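Local coordinates for protein fusolin (Unidentified entomopoxvirus, PDB 4OW5) that probably acts as a chitin-binding, metal-dependent lytic polysaccharide monooxygenase that crystallises in vivo into viral spindles and enhances virulence, at residues Arg10-Arg13 / Cys14-Gly18; Pro156-Val160 / Tyr161-Val165. All blocks are in the same frame, centred on the assembly; numbering follows the deposited sequence.

Contact 1: residues Arg10-Arg13 / Cys14-Gly18; sequences RQRR and CNVQG. With EDO (1,2-ethanediol), chain F; EDO (1,2-ethanediol), chain D; EDO (1,2-ethanediol), chain H.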
loop_
_atom_site.group_PDB
_atom_site.type_symbol
_atom_site.label_atom_id
_atom_site.label_comp_id
_atom_site.label_asym_id
_atom_site.label_seq_id
_atom_site.Cartn_x
_atom_site.Cartn_y
_atom_site.Cartn_z
ATOM N N ARG A 10 13.243 -7.961 12.056
ATOM C CA ARG A 10 12.258 -7.314 12.928
ATOM C C ARG A 10 12.788 -7.078 14.340
ATOM O O ARG A 10 12.678 -5.962 14.868
ATOM C CB ARG A 10 10.992 -8.174 13.005
ATOM C CG ARG A 10 9.858 -7.525 13.730
ATOM C CD ARG A 10 8.679 -8.473 13.763
ATOM N NE ARG A 10 8.007 -8.533 12.462
ATOM C CZ ARG A 10 6.903 -9.225 12.235
ATOM N NH1 ARG A 10 6.333 -9.915 13.214
ATOM N NH2 ARG A 10 6.337 -9.212 11.031
ATOM N N GLN A 11 13.305 -8.137 14.963
ATOM C CA GLN A 11 13.791 -8.039 16.328
ATOM C C GLN A 11 15.077 -7.200 16.411
ATOM O O GLN A 11 15.332 -6.593 17.448
ATOM C CB GLN A 11 13.986 -9.406 16.978
ATOM C CG GLN A 11 15.283 -10.154 16.683
ATOM C CD GLN A 11 15.500 -10.525 15.249
ATOM O OE1 GLN A 11 14.582 -10.637 14.459
ATOM N NE2 GLN A 11 16.712 -10.821 14.913
ATOM N N ARG A 12 15.897 -7.233 15.374
ATOM C CA ARG A 12 17.105 -6.425 15.303
ATOM C C ARG A 12 16.749 -4.929 15.240
ATOM O O ARG A 12 17.367 -4.129 15.937
ATOM C CB ARG A 12 17.955 -6.812 14.074
ATOM C CG ARG A 12 19.226 -5.976 13.903
ATOM C CD ARG A 12 20.104 -5.951 15.130
ATOM N NE ARG A 12 21.260 -5.080 14.935
ATOM C CZ ARG A 12 22.131 -4.750 15.882
ATOM N NH1 ARG A 12 22.010 -5.241 17.114
ATOM N NH2 ARG A 12 23.129 -3.922 15.608
ATOM N N ARG A 13 15.756 -4.555 14.437
ATOM C CA ARG A 13 15.300 -3.154 14.404
ATOM C C ARG A 13 14.821 -2.705 15.796
ATOM O O ARG A 13 15.155 -1.599 16.235
ATOM C CB ARG A 13 14.181 -2.949 13.381
ATOM C CG ARG A 13 13.668 -1.519 13.314
ATOM C CD ARG A 13 12.530 -1.367 12.335
ATOM N NE ARG A 13 13.026 -1.209 10.977
ATOM C CZ ARG A 13 13.237 -0.057 10.344
ATOM N NH1 ARG A 13 13.025 1.104 10.963
ATOM N NH2 ARG A 13 13.674 -0.053 9.089
ATOM N N CYS A 14 14.041 -3.540 16.480
ATOM C CA CYS A 14 13.544 -3.190 17.811
ATOM C C CYS A 14 14.705 -3.022 18.782
ATOM O O CYS A 14 14.705 -2.070 19.537
ATOM C CB CYS A 14 12.534 -4.215 18.318
ATOM S SG CYS A 14 10.995 -4.256 17.354
ATOM N N ASN A 15 15.674 -3.907 18.745
ATOM C CA ASN A 15 16.855 -3.823 19.612
ATOM C C ASN A 15 17.616 -2.520 19.384
ATOM O O ASN A 15 17.801 -1.757 20.337
ATOM C CB ASN A 15 17.799 -5.011 19.384
ATOM C CG ASN A 15 18.997 -5.015 20.322
ATOM O OD1 ASN A 15 18.885 -5.307 21.492
ATOM N ND2 ASN A 15 20.127 -4.580 19.867
ATOM N N VAL A 16 18.034 -2.253 18.135
ATOM C CA VAL A 16 18.844 -1.086 17.860
ATOM C C VAL A 16 18.114 0.220 18.164
ATOM O O VAL A 16 18.749 1.110 18.653
ATOM C CB VAL A 16 19.473 -1.038 16.452
ATOM C CG1 VAL A 16 20.292 -2.283 16.178
ATOM C CG2 VAL A 16 18.470 -0.781 15.359
ATOM N N GLN A 17 16.807 0.327 17.940
ATOM C CA GLN A 17 16.096 1.582 18.211
ATOM C C GLN A 17 16.046 1.971 19.689
ATOM O O GLN A 17 15.821 3.144 20.001
ATOM C CB GLN A 17 14.693 1.529 17.659
ATOM C CG GLN A 17 14.683 1.735 16.170
ATOM C CD GLN A 17 13.274 1.810 15.626
ATOM O OE1 GLN A 17 12.348 2.249 16.285
ATOM N NE2 GLN A 17 13.113 1.524 14.372
ATOM N N GLY A 18 16.265 1.011 20.576
ATOM C CA GLY A 18 16.399 1.275 21.997
ATOM C C GLY A 18 15.153 1.788 22.666
ATOM O O GLY A 18 14.043 1.573 22.177
HETATM C C1 EDO F . 22.839 -1.281 12.570
HETATM O O1 EDO F . 23.815 -2.163 13.106
HETATM C C2 EDO F . 21.445 -1.974 12.548
HETATM O O2 EDO F . 21.588 -3.391 12.471
HETATM C C1 EDO D . 21.233 -1.179 23.129
HETATM O O1 EDO D . 21.062 -2.520 23.526
HETATM C C2 EDO D . 19.869 -0.492 23.017
HETATM O O2 EDO D . 19.724 0.113 21.746
HETATM C C1 EDO H . 4.366 -12.812 12.818
HETATM O O1 EDO H . 3.718 -13.981 13.186
HETATM C C2 EDO H . 3.464 -11.578 12.935
HETATM O O2 EDO H . 3.964 -10.688 11.966
#
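The R12 guanidinium reaches forward along helix 10-17, and V16 CG1 lies over one of its faces, near the centre. With CG anti to the backbone N and the chain bent at chi2 (54°), the group is brought alongside V16. The separation of R12 CZ and V16 CG1, 3.1 Å, is shorter than an ordinary apolar contact, so its exact value is doubtful. At the edge, R12 NE donates to O2 of an ethanediol, probably from the crystallisation liquor, at 3.0 Å and R12 NH2 to its O1 at 3.1 Å; the protein partner is D66, salt-bridged to NH1. Q11 NE2 donates to D66 O and N227 OD1. Beneath the side chains, four consecutive i to i+4 backbone bonds satisfy the carbonyls of R10 to R13. The straightest is V16 N to R12 O, 3.0 Å with an angle of 177° at the hydrogen. At the C-terminal end, N15 O accepts from G18 N at 3.2 Å and from a second such ethanediol; G18 leaves the helix with positive phi. Q17 NE2 packs against R13 CG at 3.3 Å, amide and guanidinium planes 85° apart. R13 NH1 and Q17 NE2, both donors, form no hydrogen bond; NH1 instead bonds to Y338 OH of the second subunit. R10 is salt-bridged to D230 and makes a cation-pi contact with W117, while both terminal nitrogens grip one oxygen of a third ethanediol. C14 is joined to C34 by a disulfide. The chemistry implies that backbone bonds make the turns, whereas the arginine ends tie the helix to its surroundings and to the second subunit.

Contact 2: residues Pro156-Val160 / Tyr161-Val165; sequences PSFNV and YTDQV. With EDO (1,2-ethanediol), chain H.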
loop_
_atom_site.group_PDB
_atom_site.type_symbol
_atom_site.label_atom_id
_atom_site.label_comp_id
_atom_site.label_asym_id
_atom_site.label_seq_id
_atom_site.Cartn_x
_atom_site.Cartn_y
_atom_site.Cartn_z
ATOM N N PRO A 156 1.246 -14.039 -1.609
ATOM C CA PRO A 156 0.603 -12.728 -1.835
ATOM C C PRO A 156 -0.608 -12.401 -0.951
ATOM O O PRO A 156 -0.831 -11.235 -0.690
ATOM C CB PRO A 156 0.207 -12.774 -3.312
ATOM C CG PRO A 156 1.082 -13.842 -3.913
ATOM C CD PRO A 156 1.329 -14.836 -2.852
ATOM N N SER A 157 -1.341 -13.380 -0.441
ATOM C CA SER A 157 -2.503 -13.078 0.411
ATOM C C SER A 157 -2.143 -12.716 1.872
ATOM O O SER A 157 -3.051 -12.452 2.659
ATOM C CB SER A 157 -3.481 -14.240 0.423
ATOM O OG SER A 157 -2.967 -15.329 1.167
ATOM N N PHE A 158 -0.847 -12.778 2.257
ATOM C CA PHE A 158 -0.425 -12.457 3.615
ATOM C C PHE A 158 -0.711 -10.992 3.931
ATOM O O PHE A 158 -0.373 -10.089 3.162
ATOM C CB PHE A 158 1.078 -12.761 3.797
ATOM C CG PHE A 158 1.679 -12.314 5.109
ATOM C CD1 PHE A 158 1.469 -13.044 6.269
ATOM C CD2 PHE A 158 2.384 -11.122 5.198
ATOM C CE1 PHE A 158 1.953 -12.589 7.498
ATOM C CE2 PHE A 158 2.903 -10.690 6.416
ATOM C CZ PHE A 158 2.672 -11.423 7.560
ATOM N N ASN A 159 -1.265 -10.763 5.107
ATOM C CA ASN A 159 -1.616 -9.422 5.569
ATOM C C ASN A 159 -0.925 -9.211 6.921
ATOM O O ASN A 159 -1.355 -9.778 7.921
ATOM C CB ASN A 159 -3.140 -9.309 5.647
ATOM C CG ASN A 159 -3.656 -7.979 6.090
ATOM O OD1 ASN A 159 -2.969 -7.216 6.765
ATOM N ND2 ASN A 159 -4.920 -7.736 5.862
ATOM N N VAL A 160 0.148 -8.408 6.943
ATOM C CA VAL A 160 0.949 -8.176 8.148
ATOM C C VAL A 160 0.102 -7.570 9.275
ATOM O O VAL A 160 0.361 -7.851 10.452
ATOM C CB VAL A 160 2.193 -7.294 7.851
ATOM C CG1 VAL A 160 1.812 -5.837 7.615
ATOM C CG2 VAL A 160 3.229 -7.421 8.960
ATOM N N TYR A 161 -0.917 -6.773 8.922
ATOM C CA TYR A 161 -1.753 -6.093 9.913
ATOM C C TYR A 161 -2.585 -7.050 10.750
ATOM O O TYR A 161 -2.994 -6.669 11.840
ATOM C CB TYR A 161 -2.694 -5.081 9.228
ATOM C CG TYR A 161 -1.967 -3.975 8.512
ATOM C CD1 TYR A 161 -1.481 -2.873 9.203
ATOM C CD2 TYR A 161 -1.752 -4.033 7.140
ATOM C CE1 TYR A 161 -0.756 -1.875 8.556
ATOM C CE2 TYR A 161 -0.993 -3.071 6.489
ATOM C CZ TYR A 161 -0.475 -2.000 7.206
ATOM O OH TYR A 161 0.176 -0.974 6.571
ATOM N N THR A 162 -2.919 -8.228 10.217
ATOM C CA THR A 162 -3.823 -9.145 10.919
ATOM C C THR A 162 -3.331 -10.576 11.102
ATOM O O THR A 162 -3.939 -11.302 11.894
ATOM C CB THR A 162 -5.157 -9.196 10.147
ATOM O OG1 THR A 162 -4.941 -9.823 8.874
ATOM C CG2 THR A 162 -5.758 -7.825 9.933
ATOM N N ASP A 163 -2.287 -11.010 10.398
ATOM C CA ASP A 163 -1.897 -12.411 10.421
ATOM C C ASP A 163 -0.622 -12.704 11.155
ATOM O O ASP A 163 0.343 -11.953 11.024
ATOM C CB ASP A 163 -1.627 -12.898 9.000
ATOM C CG ASP A 163 -2.735 -12.732 8.000
ATOM O OD1 ASP A 163 -3.929 -12.750 8.421
ATOM O OD2 ASP A 163 -2.440 -12.809 6.788
ATOM N N GLN A 164 -0.556 -13.905 11.730
ATOM C CA GLN A 164 0.688 -14.469 12.228
ATOM C C GLN A 164 1.316 -15.092 11.012
ATOM O O GLN A 164 0.583 -15.552 10.146
ATOM C CB GLN A 164 0.500 -15.521 13.327
ATOM C CG GLN A 164 0.589 -15.014 14.748
ATOM C CD GLN A 164 -0.606 -14.205 15.089
ATOM O OE1 GLN A 164 -1.746 -14.714 15.068
ATOM N NE2 GLN A 164 -0.400 -12.935 15.395
ATOM N N VAL A 165 2.648 -15.137 10.940
ATOM C CA VAL A 165 3.371 -15.787 9.847
ATOM C C VAL A 165 3.354 -17.293 10.139
ATOM O O VAL A 165 3.695 -17.687 11.260
ATOM C CB VAL A 165 4.844 -15.250 9.750
ATOM C CG1 VAL A 165 5.688 -16.125 8.833
ATOM C CG2 VAL A 165 4.880 -13.802 9.279
HETATM C C1 EDO H . 4.366 -12.812 12.818
HETATM O O1 EDO H . 3.718 -13.981 13.186
HETATM C C2 EDO H . 3.464 -11.578 12.935
HETATM O O2 EDO H . 3.964 -10.688 11.966
HETATM O O HOH W 1 -3.862 -13.732 4.908
HETATM O O HOH W 2 1.881 -9.874 11.033
#
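N159 and D163 bind each other twice, through main chain and carboxylate. N159 O accepts from D163 N at 2.9 Å, the donor lying almost on the line of the carbonyl bond (177°), and from T162 N at 3.2 Å, well above the carbonyl plane. In return N159 N donates to D163 OD2 at 2.9 Å, meeting the carboxylate from above its plane. N159 OD1 adds a weak bond to Y161 N, 3.0 Å, in the pattern of an Asx turn. The tightly packed part is apolar: F158, with CG anti to the backbone N (chi1 173°), brings CE1 to V165 CG2 at 3.6 Å, and both side chains rest on V210 of strand 209-217. V160 CG1 lies 4.2 Å from the centroid of the Y161 ring, over one face but displaced toward the rim, a CH-pi contact; that ring stacks on H235 of the second subunit. On the solvent side, a water donates to S157 O and approaches D163 OD2 at a doubtfully short distance. Another bridges V160 O and D163 O, facing an ethanediol, probably from the crystallisation liquor, whose O1 takes V165 N at 2.7 Å (165°). These bonds suggest a turn held largely by its own polar groups, with F158, V160 and V165 buried.

Contacts 1 and 2 belong to the same monooxygenase family region, yet differ in setting. Contact 1 is the more buried, with five of its eight touching residues enclosed, and lies on the helix that follows strand 2-6; contact 2, three of nine, occupies the loop between strands 147-154 and 170-176. Their centres are about 21 Å apart, but the ends meet: R10 NH2 packs against V160 CG2 at 4.1 Å, and the ethanediol held by R10 is the one that takes V165 N, so it bridges the two contacts. Regular backbone bonding plus arginine charge in contact 1 gives way to irregular turn bonds and waters in contact 2. Both also reach the second subunit.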